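Periplasmic cell division protein (SufI) (Aquifex aeolicus, PDB 6SYY) probably oxidises its substrates as other multicopper oxidases do, using bound copper ions to pass the electrons on to dioxygen. Local coordinates at residues K189-L194 with S377-L382; R245-F250 with S372-S377; V395-L400 with E442-T447; L463-G468 with E487-A492. One frame throughout, in Å; residues are numbered along the deposited sequence.

Contacts 1 and 2 sit side by side, their centres 10 Å apart and Ser377 common to both. Each presses the irregular chain after strand 361-370 against another element: contact 1 against helix 183-192, contact 2 against the start of strand 247-254. Both rest on side-chain packing; contact 1 is a surface contact, whereas contact 2 is partly buried. Contacts 3 and 4, also partly buried, are backbone-bonded strand pairs within a single sheet, parallel and antiparallel respectively, joined where strands 437-445 and 488-495 are neighbours. Contact 3 reaches a copper site, while contact 4 adds salt bridges at an outermost strand. The two groups do not touch, their nearest atoms being at least about 19 Å apart.

Contact 1 of 4, residues K189-L194 with S377-L382; sequences KQALDL and SIPQRL
Leu192 and Ala191 meet the extended run Ser377-Pro379 through methyl groups alone. The leucine makes the closer approach: its CD2 lies 3.4 Å from the backbone oxygen O of Ser377, and the same methyl comes within 4.4 Å of CA of Ile378. Its torsions explain why one branch does the touching. CG stands opposite the carbonyl carbon (chi1 -57°), and chi2 of 173° stretches CD1 away from CA, so that CD2 is the branch turned across to the other segment. Although the CA-CB bond of Leu192 does not aim at residues 377-382, the end of the side chain reaches them. Ala191, in contrast, points its CB toward the partner and sets it 4.1 Å from CG of Pro379. The proline ring also has CD 4.5 Å from CD2 of Leu192, a looser apolar approach. At Ser377 and Ile378 the bond to CB points away, and the leucine methyl meets their backbone atoms.

The chain leaves the helix through the paired bonds of a Schellman motif: Leu194 N reaches Lys189 O at 3.0 Å, Asp193 N makes a weak bond to Gln190 O, and Asp193 takes a positive phi of 56°. Beyond the pair, Leu192 continues onto Ile247 of strand 247-254 and Leu304 of strand 300-306. Ile378 packs against these same two residues and Trp275 of strand 270-279, so helix 183-192 and the irregular segment 377-382 both lie against that group of strands.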
loop_
_atom_site.group_PDB
_atom_site.type_symbol
_atom_site.label_atom_id
_atom_site.label_comp_id
_atom_site.label_asym_id
_atom_site.label_seq_id
_atom_site.Cartn_x
_atom_site.Cartn_y
_atom_site.Cartn_z
ATOM N N LYS A 189 4.211 0.414 21.270
ATOM C CA LYS A 189 2.863 0.641 21.782
ATOM C C LYS A 189 2.897 0.995 23.262
ATOM O O LYS A 189 2.121 1.836 23.726
ATOM C CB LYS A 189 2.001 -0.598 21.527
ATOM C CG LYS A 189 0.603 -0.565 22.125
ATOM C CD LYS A 189 -0.161 -1.846 21.783
ATOM C CE LYS A 189 -1.482 -1.947 22.539
ATOM N NZ LYS A 189 -1.285 -1.990 24.019
ATOM N N GLN A 190 3.812 0.378 24.014
ATOM C CA GLN A 190 3.937 0.695 25.432
ATOM C C GLN A 190 4.608 2.045 25.639
ATOM O O GLN A 190 4.175 2.837 26.483
ATOM C CB GLN A 190 4.721 -0.403 26.145
ATOM C CG GLN A 190 4.919 -0.148 27.626
ATOM C CD GLN A 190 5.878 -1.132 28.258
ATOM O OE1 GLN A 190 5.493 -1.935 29.107
ATOM N NE2 GLN A 190 7.139 -1.072 27.848
ATOM N N ALA A 191 5.670 2.320 24.878
ATOM C CA ALA A 191 6.371 3.590 25.016
ATOM C C ALA A 191 5.444 4.776 24.787
ATOM O O ALA A 191 5.578 5.803 25.462
ATOM C CB ALA A 191 7.551 3.642 24.046
ATOM N N LEU A 192 4.484 4.650 23.872
ATOM C CA LEU A 192 3.626 5.768 23.510
ATOM C C LEU A 192 2.164 5.567 23.880
ATOM O O LEU A 192 1.335 6.415 23.526
ATOM C CB LEU A 192 3.737 6.051 22.005
ATOM C CG LEU A 192 5.154 6.347 21.510
ATOM C CD1 LEU A 192 5.193 6.455 19.991
ATOM C CD2 LEU A 192 5.679 7.618 22.150
ATOM N N ASP A 193 1.823 4.485 24.581
ATOM C CA ASP A 193 0.438 4.216 24.974
ATOM C C ASP A 193 -0.479 4.198 23.752
ATOM O O ASP A 193 -1.601 4.708 23.784
ATOM C CB ASP A 193 -0.047 5.231 26.015
ATOM C CG ASP A 193 -1.267 4.755 26.775
ATOM O OD1 ASP A 193 -1.617 3.562 26.651
ATOM O OD2 ASP A 193 -1.880 5.575 27.493
ATOM N N LEU A 194 0.006 3.614 22.659
ATOM C CA LEU A 194 -0.780 3.554 21.436
ATOM C C LEU A 194 -1.962 2.606 21.600
ATOM O O LEU A 194 -1.898 1.610 22.324
ATOM C CB LEU A 194 0.085 3.104 20.258
ATOM C CG LEU A 194 1.289 3.991 19.919
ATOM C CD1 LEU A 194 2.050 3.447 18.701
ATOM C CD2 LEU A 194 0.862 5.442 19.700
ATOM N N SER A 377 7.783 10.131 25.354
ATOM C CA SER A 377 8.831 10.618 24.468
ATOM C C SER A 377 8.932 9.716 23.248
ATOM O O SER A 377 8.753 8.498 23.348
ATOM C CB SER A 377 10.182 10.655 25.177
ATOM O OG SER A 377 10.097 11.373 26.389
ATOM N N ILE A 378 9.221 10.311 22.101
ATOM C CA ILE A 378 9.510 9.490 20.922
ATOM C C ILE A 378 10.809 8.729 21.161
ATOM O O ILE A 378 11.829 9.350 21.511
ATOM C CB ILE A 378 9.600 10.361 19.675
ATOM C CG1 ILE A 378 8.248 11.012 19.399
ATOM C CG2 ILE A 378 10.048 9.536 18.483
ATOM C CD1 ILE A 378 8.160 11.647 18.043
ATOM N N PRO A 379 10.825 7.407 21.010
ATOM C CA PRO A 379 12.017 6.637 21.375
ATOM C C PRO A 379 13.163 6.889 20.410
ATOM O O PRO A 379 12.974 7.278 19.257
ATOM C CB PRO A 379 11.542 5.179 21.300
ATOM C CG PRO A 379 10.042 5.251 21.275
ATOM C CD PRO A 379 9.726 6.535 20.572
ATOM N N GLN A 380 14.378 6.661 20.911
ATOM C CA GLN A 380 15.559 6.829 20.074
ATOM C C GLN A 380 15.634 5.746 19.002
ATOM O O GLN A 380 16.005 6.025 17.856
ATOM C CB GLN A 380 16.818 6.821 20.939
ATOM C CG GLN A 380 16.877 7.931 21.976
ATOM C CD GLN A 380 17.257 9.274 21.380
ATOM O OE1 GLN A 380 17.513 9.384 20.180
ATOM N NE2 GLN A 380 17.302 10.304 22.219
ATOM N N ARG A 381 15.281 4.509 19.349
ATOM C CA ARG A 381 15.378 3.379 18.435
ATOM C C ARG A 381 14.026 2.691 18.295
ATOM O O ARG A 381 13.263 2.591 19.261
ATOM C CB ARG A 381 16.446 2.383 18.907
ATOM C CG ARG A 381 17.839 2.686 18.349
ATOM C CD ARG A 381 18.957 2.133 19.224
ATOM N NE ARG A 381 19.043 2.829 20.506
ATOM C CZ ARG A 381 19.999 2.626 21.407
ATOM N NH1 ARG A 381 20.965 1.747 21.169
ATOM N NH2 ARG A 381 19.994 3.305 22.547
ATOM N N LEU A 382 13.735 2.226 17.083
ATOM C CA LEU A 382 12.472 1.577 16.748
ATOM C C LEU A 382 12.607 0.090 16.471
ATOM O O LEU A 382 11.738 -0.686 16.875
ATOM C CB LEU A 382 11.844 2.249 15.521
ATOM C CG LEU A 382 11.467 3.722 15.648
ATOM C CD1 LEU A 382 11.225 4.332 14.278
ATOM C CD2 LEU A 382 10.236 3.865 16.526
#

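Contact 2 of 4, residues R245-F250 with S372-S377; sequences RKIYRF and SAYDKS
With CG of Tyr374 placed opposite its own backbone N (chi1 -170°), the ring reaches across to residues 246 and 247, while chi1 of -68° sets CG of Lys246 beside its backbone N, against CB of Tyr374 and 3.4 Å from OG of Ser372. Over one ring face, CB of Lys246 lies 4.2 Å from the Tyr374 centroid, 21° off the ring normal, a CH-pi contact. CG of Lys376, in the tyrosine's own segment, covers the opposite face, so the ring is held between two lysine chains. Ile247 takes the edge: its CD1 lies in the ring plane, 3.7 Å from CE1 of Tyr374, and the two side chains cross at about a right angle. The hydroxyl end of the tyrosine is fixed by Leu192 O, the acceptor of its hydrogen bond.

Ser372 OG accepts from Tyr374 N at 3.1 Å, forming an ST turn that leads the chain into the tyrosine. Arg308 bonds to the backbone oxygens of Tyr374 and Lys376. The two segments continue from the parallel, paired strands 239-244 and 361-370; the arrangement is that of a connecting loop folded onto the lead-in and first residue of a strand of a plastocyanin-like beta domain.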
loop_
_atom_site.group_PDB
_atom_site.type_symbol
_atom_site.label_atom_id
_atom_site.label_comp_id
_atom_site.label_asym_id
_atom_site.label_seq_id
_atom_site.Cartn_x
_atom_site.Cartn_y
_atom_site.Cartn_z
ATOM N N ARG A 245 -3.612 17.059 22.758
ATOM C CA ARG A 245 -2.182 17.372 22.750
ATOM C C ARG A 245 -1.429 16.108 23.160
ATOM O O ARG A 245 -1.061 15.897 24.318
ATOM C CB ARG A 245 -1.873 18.560 23.657
ATOM C CG ARG A 245 -2.374 19.889 23.097
ATOM C CD ARG A 245 -1.902 21.087 23.910
ATOM N NE ARG A 245 -0.460 21.297 23.807
ATOM C CZ ARG A 245 0.404 21.081 24.795
ATOM N NH1 ARG A 245 -0.025 20.649 25.972
ATOM N NH2 ARG A 245 1.698 21.303 24.609
ATOM N N LYS A 246 -1.224 15.234 22.179
ATOM C CA LYS A 246 -0.616 13.929 22.396
ATOM C C LYS A 246 0.177 13.563 21.150
ATOM O O LYS A 246 0.097 14.234 20.116
ATOM C CB LYS A 246 -1.672 12.845 22.699
ATOM C CG LYS A 246 -2.396 13.000 24.030
ATOM C CD LYS A 246 -3.112 11.722 24.454
ATOM C CE LYS A 246 -4.407 11.520 23.695
ATOM N NZ LYS A 246 -5.154 10.326 24.187
ATOM N N ILE A 247 0.950 12.488 21.252
ATOM C CA ILE A 247 1.543 11.877 20.070
ATOM C C ILE A 247 0.522 10.937 19.447
ATOM O O ILE A 247 -0.051 10.081 20.132
ATOM C CB ILE A 247 2.836 11.129 20.422
ATOM C CG1 ILE A 247 3.927 12.118 20.849
ATOM C CG2 ILE A 247 3.278 10.258 19.238
ATOM C CD1 ILE A 247 5.152 11.460 21.461
ATOM N N TYR A 248 0.276 11.109 18.152
ATOM C CA TYR A 248 -0.576 10.215 17.382
ATOM C C TYR A 248 0.261 9.475 16.351
ATOM O O TYR A 248 1.170 10.049 15.743
ATOM C CB TYR A 248 -1.697 10.975 16.669
ATOM C CG TYR A 248 -2.845 11.370 17.563
ATOM C CD1 TYR A 248 -2.696 12.372 18.511
ATOM C CD2 TYR A 248 -4.084 10.749 17.452
ATOM C CE1 TYR A 248 -3.744 12.740 19.335
ATOM C CE2 TYR A 248 -5.140 11.108 18.271
ATOM C CZ TYR A 248 -4.963 12.106 19.211
ATOM O OH TYR A 248 -6.003 12.479 20.032
ATOM N N ARG A 249 -0.043 8.200 16.163
ATOM C CA ARG A 249 0.515 7.430 15.065
ATOM C C ARG A 249 -0.522 7.346 13.956
ATOM O O ARG A 249 -1.666 6.949 14.201
ATOM C CB ARG A 249 0.916 6.030 15.523
ATOM C CG ARG A 249 1.302 5.107 14.387
ATOM C CD ARG A 249 1.720 3.767 14.926
ATOM N NE ARG A 249 2.351 2.942 13.906
ATOM C CZ ARG A 249 3.036 1.840 14.179
ATOM N NH1 ARG A 249 3.175 1.448 15.442
ATOM N NH2 ARG A 249 3.583 1.133 13.201
ATOM N N PHE A 250 -0.130 7.733 12.747
ATOM C CA PHE A 250 -0.991 7.605 11.579
ATOM C C PHE A 250 -0.347 6.642 10.594
ATOM O O PHE A 250 0.811 6.828 10.200
ATOM C CB PHE A 250 -1.248 8.962 10.927
ATOM C CG PHE A 250 -1.938 9.939 11.828
ATOM C CD1 PHE A 250 -3.289 9.808 12.103
ATOM C CD2 PHE A 250 -1.237 10.983 12.407
ATOM C CE1 PHE A 250 -3.929 10.703 12.940
ATOM C CE2 PHE A 250 -1.871 11.881 13.243
ATOM C CZ PHE A 250 -3.219 11.742 13.511
ATOM N N SER A 372 -3.967 17.614 27.383
ATOM C CA SER A 372 -3.708 16.272 27.884
ATOM C C SER A 372 -2.473 16.307 28.771
ATOM O O SER A 372 -1.628 17.201 28.659
ATOM C CB SER A 372 -3.526 15.279 26.727
ATOM O OG SER A 372 -3.053 14.025 27.182
ATOM N N ALA A 373 -2.385 15.320 29.666
ATOM C CA ALA A 373 -1.218 15.131 30.517
ATOM C C ALA A 373 -0.184 14.197 29.897
ATOM O O ALA A 373 0.679 13.677 30.614
ATOM C CB ALA A 373 -1.643 14.603 31.888
ATOM N N TYR A 374 -0.258 13.978 28.587
ATOM C CA TYR A 374 0.618 13.042 27.889
ATOM C C TYR A 374 2.077 13.476 27.996
ATOM O O TYR A 374 2.438 14.578 27.575
ATOM C CB TYR A 374 0.183 12.965 26.429
ATOM C CG TYR A 374 0.823 11.871 25.611
ATOM C CD1 TYR A 374 1.956 12.122 24.849
ATOM C CD2 TYR A 374 0.271 10.595 25.573
ATOM C CE1 TYR A 374 2.533 11.127 24.083
ATOM C CE2 TYR A 374 0.840 9.596 24.812
ATOM C CZ TYR A 374 1.970 9.867 24.070
ATOM O OH TYR A 374 2.542 8.874 23.314
ATOM N N ASP A 375 2.919 12.599 28.549
ATOM C CA ASP A 375 4.322 12.919 28.796
ATOM C C ASP A 375 5.290 11.955 28.119
ATOM O O ASP A 375 6.484 11.972 28.439
ATOM C CB ASP A 375 4.604 12.950 30.301
ATOM C CG ASP A 375 3.877 14.075 31.002
ATOM O OD1 ASP A 375 3.587 15.095 30.340
ATOM O OD2 ASP A 375 3.596 13.942 32.213
ATOM N N LYS A 376 4.821 11.122 27.195
ATOM C CA LYS A 376 5.699 10.143 26.573
ATOM C C LYS A 376 6.688 10.830 25.633
ATOM O O LYS A 376 6.478 11.956 25.173
ATOM C CB LYS A 376 4.884 9.099 25.807
ATOM C CG LYS A 376 3.758 8.459 26.618
ATOM C CD LYS A 376 4.292 7.669 27.805
ATOM C CE LYS A 376 3.173 6.927 28.527
ATOM N NZ LYS A 376 3.680 6.101 29.660
ATOM N N SER A 377 7.783 10.131 25.354
ATOM C CA SER A 377 8.831 10.618 24.468
ATOM C C SER A 377 8.932 9.716 23.248
ATOM O O SER A 377 8.753 8.498 23.348
ATOM C CB SER A 377 10.182 10.655 25.177
ATOM O OG SER A 377 10.097 11.373 26.389
#

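Contact 3 of 4, residues V395-L400 with E442-T447; sequences VQRITL and EYVNNT
Two neighbouring parallel strands of a cupredoxin-type sheet, 20° apart in direction, form this contact. Ile398 N donates to Glu442 O and Ile398 O accepts from Val444 N, after which Leu400 repeats the pattern, its N lying 2.7 Å from Val444 O and its O accepting from Asn446 N.

On the face carrying Ile398, Leu400, Tyr443 and Asn445, the isoleucine and tyrosine lie side by side: CG2 of Ile398 meets the ring edge, 3.6 Å from CD1 of Tyr443. Leu400 leans across to Asn445, CD1 to CB at 4.1 Å, and its side chain lies about 6 Å from a bound copper ion. The face carrying Arg397, Thr399, Glu442 and Val444 is more exposed, with CG of Arg397 4.1 Å from CG2 of Val444.

Where the second strand ends, chi1 of -176° carries the Asn445 amide out and chi2 near 3° turns OD1 to Thr447. Thr447 OG1 is hydrogen-bonded to NE2 of the copper ligand His451, making Thr447 a second-shell residue. Thr447 N, whose bond closes an Asx turn, meets Asn445 OD1 from above the amide plane at 2.9 Å, whereas Thr447 OG1 reaches that oxygen in plane, on a lone pair, at 2.6 Å.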
loop_
_atom_site.group_PDB
_atom_site.type_symbol
_atom_site.label_atom_id
_atom_site.label_comp_id
_atom_site.label_asym_id
_atom_site.label_seq_id
_atom_site.Cartn_x
_atom_site.Cartn_y
_atom_site.Cartn_z
ATOM N N VAL A 395 23.111 -8.284 -10.837
ATOM C CA VAL A 395 22.361 -7.101 -11.232
ATOM C C VAL A 395 21.305 -7.514 -12.246
ATOM O O VAL A 395 21.588 -8.271 -13.183
ATOM C CB VAL A 395 23.282 -6.014 -11.810
ATOM C CG1 VAL A 395 22.463 -4.792 -12.218
ATOM C CG2 VAL A 395 24.349 -5.639 -10.798
ATOM N N GLN A 396 20.088 -7.025 -12.053
ATOM C CA GLN A 396 18.984 -7.242 -12.978
ATOM C C GLN A 396 18.466 -5.867 -13.373
ATOM O O GLN A 396 17.883 -5.161 -12.542
ATOM C CB GLN A 396 17.890 -8.092 -12.330
ATOM C CG GLN A 396 17.117 -8.959 -13.297
ATOM C CD GLN A 396 18.000 -9.964 -14.003
ATOM O OE1 GLN A 396 18.427 -10.958 -13.413
ATOM N NE2 GLN A 396 18.282 -9.709 -15.276
ATOM N N ARG A 397 18.696 -5.469 -14.622
ATOM C CA ARG A 397 18.264 -4.159 -15.093
ATOM C C ARG A 397 16.855 -4.256 -15.659
ATOM O O ARG A 397 16.603 -5.020 -16.598
ATOM C CB ARG A 397 19.215 -3.591 -16.142
ATOM C CG ARG A 397 18.718 -2.277 -16.723
ATOM C CD ARG A 397 19.793 -1.596 -17.524
ATOM N NE ARG A 397 20.317 -2.468 -18.567
ATOM C CZ ARG A 397 21.449 -2.239 -19.219
ATOM N NH1 ARG A 397 22.172 -1.168 -18.924
ATOM N NH2 ARG A 397 21.861 -3.080 -20.160
ATOM N N ILE A 398 15.949 -3.469 -15.090
ATOM C CA ILE A 398 14.539 -3.455 -15.455
ATOM C C ILE A 398 14.261 -2.108 -16.104
ATOM O O ILE A 398 14.184 -1.081 -15.418
ATOM C CB ILE A 398 13.639 -3.684 -14.233
ATOM C CG1 ILE A 398 13.961 -5.026 -13.580
ATOM C CG2 ILE A 398 12.174 -3.605 -14.624
ATOM C CD1 ILE A 398 13.847 -6.199 -14.518
ATOM N N THR A 399 14.117 -2.096 -17.422
ATOM C CA THR A 399 13.907 -0.860 -18.162
ATOM C C THR A 399 12.417 -0.655 -18.399
ATOM O O THR A 399 11.748 -1.516 -18.985
ATOM C CB THR A 399 14.657 -0.876 -19.489
ATOM O OG1 THR A 399 16.062 -0.985 -19.234
ATOM C CG2 THR A 399 14.377 0.404 -20.252
ATOM N N LEU A 400 11.907 0.485 -17.941
ATOM C CA LEU A 400 10.518 0.871 -18.157
ATOM C C LEU A 400 10.449 1.696 -19.435
ATOM O O LEU A 400 10.911 2.840 -19.470
ATOM C CB LEU A 400 9.978 1.666 -16.970
ATOM C CG LEU A 400 10.330 1.184 -15.563
ATOM C CD1 LEU A 400 9.661 2.067 -14.517
ATOM C CD2 LEU A 400 9.945 -0.272 -15.376
ATOM N N GLU A 442 17.687 -2.715 -10.964
ATOM C CA GLU A 442 17.994 -1.381 -11.462
ATOM C C GLU A 442 16.845 -0.951 -12.364
ATOM O O GLU A 442 16.807 -1.307 -13.547
ATOM C CB GLU A 442 19.327 -1.383 -12.207
ATOM C CG GLU A 442 19.763 -0.032 -12.715
ATOM C CD GLU A 442 21.136 -0.087 -13.335
ATOM O OE1 GLU A 442 21.733 -1.185 -13.331
ATOM O OE2 GLU A 442 21.612 0.960 -13.821
ATOM N N TYR A 443 15.902 -0.205 -11.802
ATOM C CA TYR A 443 14.817 0.351 -12.592
ATOM C C TYR A 443 15.328 1.543 -13.386
ATOM O O TYR A 443 15.935 2.459 -12.823
ATOM C CB TYR A 443 13.658 0.775 -11.695
ATOM C CG TYR A 443 12.920 -0.370 -11.042
ATOM C CD1 TYR A 443 12.248 -1.312 -11.807
ATOM C CD2 TYR A 443 12.871 -0.492 -9.660
ATOM C CE1 TYR A 443 11.560 -2.357 -11.213
ATOM C CE2 TYR A 443 12.186 -1.530 -9.057
ATOM C CZ TYR A 443 11.532 -2.461 -9.841
ATOM O OH TYR A 443 10.848 -3.499 -9.251
ATOM N N VAL A 444 15.090 1.528 -14.695
ATOM C CA VAL A 444 15.468 2.620 -15.584
ATOM C C VAL A 444 14.203 3.083 -16.290
ATOM O O VAL A 444 13.702 2.396 -17.188
ATOM C CB VAL A 444 16.540 2.197 -16.597
ATOM C CG1 VAL A 444 16.962 3.387 -17.439
ATOM C CG2 VAL A 444 17.741 1.591 -15.887
ATOM N N ASN A 445 13.692 4.247 -15.897
ATOM C CA ASN A 445 12.429 4.768 -16.420
ATOM C C ASN A 445 12.722 5.678 -17.607
ATOM O O ASN A 445 13.107 6.836 -17.436
ATOM C CB ASN A 445 11.665 5.508 -15.328
ATOM C CG ASN A 445 10.301 5.990 -15.789
ATOM O OD1 ASN A 445 9.882 5.730 -16.920
ATOM N ND2 ASN A 445 9.591 6.685 -14.903
ATOM N N ASN A 446 12.520 5.160 -18.818
ATOM C CA ASN A 446 12.669 5.936 -20.041
ATOM C C ASN A 446 11.340 6.491 -20.545
ATOM O O ASN A 446 11.219 6.806 -21.734
ATOM C CB ASN A 446 13.330 5.091 -21.130
ATOM C CG ASN A 446 14.775 4.760 -20.815
ATOM O OD1 ASN A 446 15.506 5.579 -20.253
ATOM N ND2 ASN A 446 15.195 3.552 -21.176
ATOM N N THR A 447 10.344 6.615 -19.672
ATOM C CA THR A 447 9.041 7.143 -20.051
ATOM C C THR A 447 8.827 8.515 -19.428
ATOM O O THR A 447 9.605 8.977 -18.588
ATOM C CB THR A 447 7.915 6.195 -19.627
ATOM O OG1 THR A 447 7.740 6.269 -18.208
ATOM C CG2 THR A 447 8.249 4.766 -20.016
#

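Contact 4 of 4, residues L463-G468 with E487-A492; sequences LERSLG and ETVRIA
Arg490 O accepts two backbone N-H groups, from Leu463 N at 2.6 Å and from Glu464 N at 3.2 Å, both lying in its carbonyl plane. Leu463 also lays CD1 over a face of the Arg490 guanidinium. At the edge of that guanidinium, Glu464 OE1 is 2.9 Å from Arg490 NH1, a salt bridge in which the carboxylate is met on its anti side, tilted out of the carboxylate plane, and the two planes stand 78° apart.

This two-against-one pairing is a classic beta bulge, set in the antiparallel pairing of strand 461-465, an outermost strand of its cupredoxin-type sheet, with strand 488-495. Where the pairing runs out, Ser466 N donates to Thr488 O. The serine chi1 of 64° swings OG back to the partner, and OG accepts from Thr488 N in a nearly straight bond of 2.8 Å.

Arg465 grips Glu487 side-on, NE to OE1 at 3.0 Å and NH2 to OE2 at 2.9 Å, both from above the carboxylate plane. Second partners hold both groups: Ile482 O and Asp474 for the arginine, Ala484 N for Glu487 OE2. CG2 of Val489 covers one guanidinium face, 4.0 Å from Arg465 NH2.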
loop_
_atom_site.group_PDB
_atom_site.type_symbol
_atom_site.label_atom_id
_atom_site.label_comp_id
_atom_site.label_asym_id
_atom_site.label_seq_id
_atom_site.Cartn_x
_atom_site.Cartn_y
_atom_site.Cartn_z
ATOM N N LEU A 463 18.841 1.496 -2.621
ATOM C CA LEU A 463 20.247 1.855 -2.560
ATOM C C LEU A 463 20.496 3.289 -3.008
ATOM O O LEU A 463 21.223 4.029 -2.338
ATOM C CB LEU A 463 21.074 0.894 -3.416
ATOM C CG LEU A 463 21.034 -0.573 -3.008
ATOM C CD1 LEU A 463 21.980 -1.376 -3.880
ATOM C CD2 LEU A 463 21.385 -0.724 -1.542
ATOM N N GLU A 464 19.897 3.703 -4.124
ATOM C CA GLU A 464 20.347 4.924 -4.777
ATOM C C GLU A 464 19.287 5.426 -5.751
ATOM O O GLU A 464 18.599 4.630 -6.397
ATOM C CB GLU A 464 21.673 4.662 -5.504
ATOM C CG GLU A 464 22.309 5.853 -6.174
ATOM C CD GLU A 464 23.588 5.472 -6.890
ATOM O OE1 GLU A 464 23.712 4.297 -7.296
ATOM O OE2 GLU A 464 24.473 6.340 -7.036
ATOM N N ARG A 465 19.160 6.749 -5.836
ATOM C CA ARG A 465 18.331 7.416 -6.831
ATOM C C ARG A 465 19.236 8.298 -7.673
ATOM O O ARG A 465 20.085 9.012 -7.131
ATOM C CB ARG A 465 17.230 8.272 -6.190
ATOM C CG ARG A 465 16.495 7.637 -5.023
ATOM C CD ARG A 465 15.294 8.486 -4.619
ATOM N NE ARG A 465 14.274 8.457 -5.659
ATOM C CZ ARG A 465 13.188 7.690 -5.623
ATOM N NH1 ARG A 465 12.956 6.901 -4.583
ATOM N NH2 ARG A 465 12.321 7.726 -6.625
ATOM N N SER A 466 19.064 8.250 -8.992
ATOM C CA SER A 466 19.935 9.037 -9.856
ATOM C C SER A 466 19.600 10.518 -9.817
ATOM O O SER A 466 20.447 11.341 -10.177
ATOM C CB SER A 466 19.851 8.539 -11.295
ATOM O OG SER A 466 18.550 8.737 -11.816
ATOM N N LEU A 467 18.392 10.877 -9.387
ATOM C CA LEU A 467 17.941 12.259 -9.461
ATOM C C LEU A 467 18.174 13.043 -8.177
ATOM O O LEU A 467 18.127 14.278 -8.209
ATOM C CB LEU A 467 16.453 12.308 -9.829
ATOM C CG LEU A 467 16.102 12.519 -11.308
ATOM C CD1 LEU A 467 16.863 11.559 -12.211
ATOM C CD2 LEU A 467 14.602 12.378 -11.521
ATOM N N GLY A 468 18.424 12.370 -7.058
ATOM C CA GLY A 468 18.665 13.045 -5.806
ATOM C C GLY A 468 18.951 12.080 -4.676
ATOM O O GLY A 468 19.083 10.870 -4.882
ATOM N N GLU A 487 14.335 8.763 -14.364
ATOM C CA GLU A 487 15.126 8.447 -13.184
ATOM C C GLU A 487 15.550 6.985 -13.199
ATOM O O GLU A 487 14.842 6.119 -13.720
ATOM C CB GLU A 487 14.346 8.742 -11.894
ATOM C CG GLU A 487 15.084 8.366 -10.614
ATOM C CD GLU A 487 14.362 8.815 -9.358
ATOM O OE1 GLU A 487 15.022 9.383 -8.463
ATOM O OE2 GLU A 487 13.137 8.598 -9.265
ATOM N N THR A 488 16.723 6.722 -12.631
ATOM C CA THR A 488 17.195 5.371 -12.368
ATOM C C THR A 488 17.263 5.174 -10.859
ATOM O O THR A 488 17.773 6.038 -10.139
ATOM C CB THR A 488 18.565 5.126 -13.011
ATOM O OG1 THR A 488 18.445 5.191 -14.439
ATOM C CG2 THR A 488 19.111 3.759 -12.614
ATOM N N VAL A 489 16.724 4.054 -10.385
ATOM C CA VAL A 489 16.723 3.702 -8.971
ATOM C C VAL A 489 17.320 2.309 -8.833
ATOM O O VAL A 489 17.012 1.414 -9.629
ATOM C CB VAL A 489 15.298 3.753 -8.376
ATOM C CG1 VAL A 489 15.311 3.413 -6.892
ATOM C CG2 VAL A 489 14.682 5.127 -8.601
ATOM N N ARG A 490 18.189 2.130 -7.840
ATOM C CA ARG A 490 18.808 0.842 -7.551
ATOM C C ARG A 490 18.324 0.338 -6.196
ATOM O O ARG A 490 18.433 1.048 -5.190
ATOM C CB ARG A 490 20.338 0.945 -7.570
ATOM C CG ARG A 490 20.934 1.141 -8.968
ATOM C CD ARG A 490 22.419 1.525 -8.938
ATOM N NE ARG A 490 23.283 0.449 -8.456
ATOM C CZ ARG A 490 23.964 0.485 -7.312
ATOM N NH1 ARG A 490 23.894 1.548 -6.521
ATOM N NH2 ARG A 490 24.725 -0.545 -6.961
ATOM N N ILE A 491 17.782 -0.881 -6.177
ATOM C CA ILE A 491 17.312 -1.512 -4.953
ATOM C C ILE A 491 18.034 -2.841 -4.782
ATOM O O ILE A 491 18.570 -3.414 -5.734
ATOM C CB ILE A 491 15.783 -1.723 -4.945
ATOM C CG1 ILE A 491 15.367 -2.709 -6.042
ATOM C CG2 ILE A 491 15.053 -0.396 -5.114
ATOM C CD1 ILE A 491 13.891 -3.027 -6.033
ATOM N N ALA A 492 18.040 -3.334 -3.545
ATOM C CA ALA A 492 18.680 -4.595 -3.197
ATOM C C ALA A 492 17.639 -5.548 -2.631
ATOM O O ALA A 492 16.884 -5.175 -1.728
ATOM C CB ALA A 492 19.804 -4.385 -2.181
#